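Local coordinates for viral macrophage inflammatory protein 2 (PDB 2FHT) that binds a wide range of chemokine receptors, the human receptor CXCR4 among them, and thereby blocks infection by several strains of HIV-1, at residues A[23-28]-A[40-45]; A[10-15]-A[29-34]. All blocks are in the same frame, centred on the assembly; numbering follows the deposited sequence.

Interactions 1 and 2 share strand 25-30 of the chemokine sheet and illustrate how a small domain is built by reusing one element. In interaction 1 the first half of that strand pairs with strand 40-44; in interaction 2 its far end and the turn after it meet the CC segment 10-15. Their centres lie about 14 Å apart, on opposite sides of the chain's centre. The two contacts touch where Ile41 N approaches Tyr29 O at 2.8 Å, a probable hydrogen bond, and where Ile41 CD1 packs on Thr31 CG2 at 3.7 Å. Ile41 CG1 also lies 3.9 Å from Cys12 SG, which is joined to Cys51.

Interaction 1: residues A[23-28]-A[40-45]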
# COMPACT_ATOMS: atom_id res chain seq x y z
N VAL A 23 -10.36 -8.72 -5.34
CA VAL A 23 -11.03 -8.45 -6.62
C VAL A 23 -11.24 -6.96 -6.90
O VAL A 23 -11.59 -6.58 -8.01
CB VAL A 23 -12.36 -9.28 -6.75
CG1 VAL A 23 -13.17 -8.87 -7.98
CG2 VAL A 23 -12.03 -10.78 -6.82
N LEU A 24 -11.01 -6.12 -5.89
CA LEU A 24 -11.15 -4.68 -6.06
C LEU A 24 -9.78 -4.05 -6.43
O LEU A 24 -9.71 -2.99 -7.06
CB LEU A 24 -11.65 -4.06 -4.75
CG LEU A 24 -12.13 -2.60 -4.67
CD1 LEU A 24 -13.36 -2.40 -5.56
CD2 LEU A 24 -12.45 -2.24 -3.21
N LEU A 25 -8.70 -4.78 -6.09
CA LEU A 25 -7.31 -4.36 -6.26
C LEU A 25 -6.52 -4.84 -7.46
O LEU A 25 -6.61 -6.00 -7.87
CB LEU A 25 -6.52 -4.76 -5.02
CG LEU A 25 -6.79 -4.18 -3.63
CD1 LEU A 25 -7.81 -3.08 -3.64
CD2 LEU A 25 -7.16 -5.28 -2.67
N SER A 26 -5.62 -3.98 -7.93
CA SER A 26 -4.78 -4.33 -9.07
C SER A 26 -3.32 -4.65 -8.70
O SER A 26 -2.76 -5.63 -9.19
CB SER A 26 -4.87 -3.24 -10.14
OG SER A 26 -3.99 -2.17 -9.88
N SER A 27 -2.72 -3.88 -7.80
CA SER A 27 -1.33 -4.09 -7.40
C SER A 27 -1.02 -3.32 -6.13
O SER A 27 -1.91 -2.73 -5.52
CB SER A 27 -0.38 -3.59 -8.50
OG SER A 27 -0.58 -2.20 -8.75
N TRP A 28 0.24 -3.31 -5.73
CA TRP A 28 0.62 -2.58 -4.54
C TRP A 28 2.07 -2.13 -4.64
O TRP A 28 2.81 -2.61 -5.50
CB TRP A 28 0.45 -3.46 -3.28
CG TRP A 28 1.40 -4.64 -3.22
CD1 TRP A 28 1.24 -5.86 -3.83
CD2 TRP A 28 2.65 -4.72 -2.52
NE1 TRP A 28 2.30 -6.68 -3.54
CE2 TRP A 28 3.17 -6.01 -2.74
CE3 TRP A 28 3.36 -3.81 -1.72
CZ2 TRP A 28 4.39 -6.41 -2.19
CZ3 TRP A 28 4.57 -4.22 -1.18
CH2 TRP A 28 5.07 -5.51 -1.41
N VAL A 40 2.15 -0.11 3.17
CA VAL A 40 2.09 -0.48 1.76
C VAL A 40 0.87 0.19 1.18
O VAL A 40 -0.11 0.42 1.89
CB VAL A 40 2.01 -2.02 1.52
CG1 VAL A 40 3.31 -2.73 1.97
CG2 VAL A 40 0.81 -2.60 2.18
N ILE A 41 0.95 0.57 -0.08
CA ILE A 41 -0.18 1.20 -0.74
C ILE A 41 -0.79 0.25 -1.78
O ILE A 41 -0.08 -0.23 -2.67
CB ILE A 41 0.25 2.51 -1.45
CG1 ILE A 41 0.80 3.51 -0.42
CG2 ILE A 41 -0.92 3.10 -2.23
CD1 ILE A 41 1.59 4.70 -1.02
N PHE A 42 -2.07 -0.07 -1.63
CA PHE A 42 -2.75 -0.92 -2.59
C PHE A 42 -3.37 -0.03 -3.66
O PHE A 42 -3.86 1.06 -3.36
CB PHE A 42 -3.86 -1.76 -1.93
CG PHE A 42 -3.33 -2.90 -1.11
CD1 PHE A 42 -3.32 -2.81 0.28
CD2 PHE A 42 -2.77 -4.02 -1.72
CE1 PHE A 42 -2.76 -3.82 1.04
CE2 PHE A 42 -2.20 -5.03 -0.97
CZ PHE A 42 -2.19 -4.94 0.41
N LEU A 43 -3.24 -0.44 -4.92
CA LEU A 43 -3.82 0.31 -6.02
C LEU A 43 -5.07 -0.45 -6.38
O LEU A 43 -5.01 -1.66 -6.60
CB LEU A 43 -2.87 0.38 -7.21
CG LEU A 43 -1.67 1.31 -6.99
CD1 LEU A 43 -0.67 1.15 -8.11
CD2 LEU A 43 -2.16 2.76 -6.92
N THR A 44 -6.21 0.21 -6.33
CA THR A 44 -7.46 -0.46 -6.68
C THR A 44 -7.66 -0.42 -8.18
O THR A 44 -6.95 0.33 -8.89
CB THR A 44 -8.68 0.14 -5.92
OG1 THR A 44 -9.00 1.45 -6.41
CG2 THR A 44 -8.37 0.22 -4.40
N LYS A 45 -8.52 -1.30 -8.68
CA LYS A 45 -8.81 -1.35 -10.11
C LYS A 45 -9.49 -0.04 -10.50
O LYS A 45 -9.31 0.47 -11.59
CB LYS A 45 -9.69 -2.56 -10.42
CG LYS A 45 -9.03 -3.90 -10.14
CD LYS A 45 -10.00 -5.08 -10.29
CE LYS A 45 -9.29 -6.40 -10.04
NZ LYS A 45 -10.19 -7.58 -9.86
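The first beta hairpin of the chemokine fold brings strand 25-28 against strand 40-44, antiparallel and interrupted by a classic beta bulge. Ser26 and Ser27 both face Leu43, whose carbonyl oxygen takes a nearly straight bond from Ser26 N (2.7 Å) and weak ones from Ser27 N and Ser26 OG. Beyond the bulge the pairing is regular: Leu43 N donates to Ser27 O at 2.7 Å with an N-H...O angle of 177°. At the other end, Lys45 N reaches Leu24 O in the carbonyl plane at 2.6 Å. The extended Lys45 chain runs back along the 3-10 turn, and its NZ makes a short hydrogen bond to Val23 O from above the carbonyl plane.

Side chains divide between the two faces of the sheet. On one, Ser27 OG sits 3.4 Å from Leu43 CD1, a hydroxyl beside a methyl branch, and Thr69 of the C-terminal tail adjoins both residues. On the other, Trp28 and Phe42 are neighbours, their rings set obliquely with planes at 52°, and Trp28 CB rests 3.6 Å from Phe42 CD2. With chi1 at 66°, the indole stem is set between its own backbone N and carbonyl carbon, and the indole leads away from Phe42, its six-membered ring reaching Val40, where Trp28 CZ3 meets Val40 CG1. At the non-hydrogen-bonded pair Leu25-Thr44 the side chains diverge, yet the Leu25 methyl CD1 still touches Thr44 CG2, while Leu25 CG packs 4.2 Å from Phe42 CB. Leu62 of helix 57-65 packs on both Leu25 and Phe42, and Trp28 NE1 makes weak hydrogen bonds to the carbonyls of Met63 and Leu66. An antiparallel sheet with a C-terminal helix laid across one face is typical of the chemokine fold.

Interaction 2: residues A[10-15]-A[29-34]; sequences KCCLGY and YPTSQL
Residues 10-12, an irregular run, pass nearly at right angles to 29-32 (96°), and Cys11 and Thr31 make the closest CA approach at 5.9 Å. This is the CC motif of the CC chemokines: Cys11 is paired with Cys35 and Cys12 with Cys51, tying the N-terminal region to the sheet and to the turn after strand 25-30. Thr31 points toward the cysteines and offers its methyl, CG2, which lies 3.5 Å from Lys10 O and 3.9 Å from Cys12 SG. Its hydroxyl, set between backbone N and carbonyl carbon at chi1 52°, hydrogen-bonds to Gly39 O and to a water that accepts from Cys12 N. A second water joins the backbones, donating a hydrogen bond to Lys10 O and accepting one from Ser32 N, so much of the polar contact is indirect. Ser32 OG in turn accepts from Leu34 N, forming an ST turn just beyond the strand. Farther out, the Lys10 chain, bent at its last two torsions, crosses the Tyr29 side chain at about a right angle. Its NZ comes 3.2 Å from Tyr29 CE2, obliquely to the ring, and makes a weak 3.4 Å hydrogen bond to Tyr29 OH.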
# COMPACT_ATOMS: atom_id res chain seq x y z
N LYS A 10 5.51 9.83 -0.43
CA LYS A 10 4.18 9.36 -0.02
C LYS A 10 4.32 8.42 1.16
O LYS A 10 4.97 7.38 1.05
CB LYS A 10 3.48 8.60 -1.14
CG LYS A 10 2.83 9.45 -2.20
CD LYS A 10 1.98 8.60 -3.15
CE LYS A 10 2.78 7.97 -4.30
NZ LYS A 10 3.74 6.88 -3.88
N CYS A 11 3.72 8.78 2.29
CA CYS A 11 3.76 7.95 3.50
C CYS A 11 2.36 7.66 4.00
O CYS A 11 1.44 8.43 3.74
CB CYS A 11 4.53 8.64 4.62
SG CYS A 11 6.31 8.82 4.31
N CYS A 12 2.21 6.55 4.71
CA CYS A 12 0.93 6.15 5.29
C CYS A 12 0.85 6.63 6.73
O CYS A 12 1.52 6.13 7.63
CB CYS A 12 0.74 4.63 5.16
SG CYS A 12 0.48 4.16 3.41
N LEU A 13 0.04 7.66 6.94
CA LEU A 13 -0.12 8.24 8.26
C LEU A 13 -1.30 7.61 8.99
O LEU A 13 -1.60 8.00 10.11
CB LEU A 13 -0.31 9.75 8.13
CG LEU A 13 0.82 10.46 7.38
CD1 LEU A 13 0.59 11.97 7.40
CD2 LEU A 13 2.15 10.10 8.04
N GLY A 14 -1.90 6.61 8.36
CA GLY A 14 -3.04 5.89 8.91
C GLY A 14 -3.30 4.68 8.03
O GLY A 14 -2.78 4.61 6.91
N TYR A 15 -4.13 3.75 8.48
CA TYR A 15 -4.39 2.54 7.71
C TYR A 15 -5.87 2.19 7.49
O TYR A 15 -6.74 2.56 8.28
CB TYR A 15 -3.75 1.36 8.43
CG TYR A 15 -2.33 1.54 8.85
CD1 TYR A 15 -1.32 1.71 7.91
CD2 TYR A 15 -1.97 1.41 10.18
CE1 TYR A 15 0.01 1.73 8.28
CE2 TYR A 15 -0.64 1.43 10.56
CZ TYR A 15 0.35 1.59 9.61
OH TYR A 15 1.67 1.58 9.99
N TYR A 29 2.47 -1.19 -3.79
CA TYR A 29 3.85 -0.73 -3.76
C TYR A 29 4.16 -0.29 -2.34
O TYR A 29 3.25 0.15 -1.62
CB TYR A 29 4.10 0.38 -4.78
CG TYR A 29 3.21 1.58 -4.66
CD1 TYR A 29 2.01 1.65 -5.36
CD2 TYR A 29 3.61 2.68 -3.91
CE1 TYR A 29 1.22 2.81 -5.32
CE2 TYR A 29 2.84 3.83 -3.87
CZ TYR A 29 1.64 3.89 -4.57
OH TYR A 29 0.90 5.05 -4.54
N PRO A 30 5.40 -0.54 -1.88
CA PRO A 30 5.79 -0.15 -0.52
C PRO A 30 6.07 1.32 -0.44
O PRO A 30 6.29 1.96 -1.47
CB PRO A 30 7.07 -0.96 -0.28
CG PRO A 30 7.68 -1.04 -1.63
CD PRO A 30 6.52 -1.18 -2.60
N THR A 31 5.93 1.89 0.75
CA THR A 31 6.26 3.29 0.96
C THR A 31 7.76 3.32 1.32
O THR A 31 8.40 2.26 1.50
CB THR A 31 5.44 3.95 2.10
OG1 THR A 31 5.54 3.16 3.29
CG2 THR A 31 4.00 4.07 1.73
N SER A 32 8.34 4.51 1.34
CA SER A 32 9.75 4.64 1.67
C SER A 32 10.00 4.08 3.05
O SER A 32 9.18 4.24 3.94
CB SER A 32 10.13 6.13 1.63
OG SER A 32 11.40 6.35 2.25
N GLN A 33 11.15 3.42 3.24
CA GLN A 33 11.50 2.86 4.53
C GLN A 33 11.80 3.98 5.50
O GLN A 33 11.89 3.76 6.68
CB GLN A 33 12.72 1.94 4.43
CG GLN A 33 12.54 0.70 3.52
CD GLN A 33 11.59 -0.39 4.07
OE1 GLN A 33 11.72 -0.84 5.21
NE2 GLN A 33 10.67 -0.86 3.21
N LEU A 34 11.94 5.21 5.00
CA LEU A 34 12.18 6.37 5.86
C LEU A 34 10.88 6.92 6.48
O LEU A 34 10.92 7.77 7.37
CB LEU A 34 12.94 7.49 5.11
CG LEU A 34 14.39 7.23 4.65
CD1 LEU A 34 14.92 8.45 3.94
CD2 LEU A 34 15.30 6.86 5.84
O HOH W 1 7.03 6.39 -0.37
O HOH W 2 4.25 4.73 5.23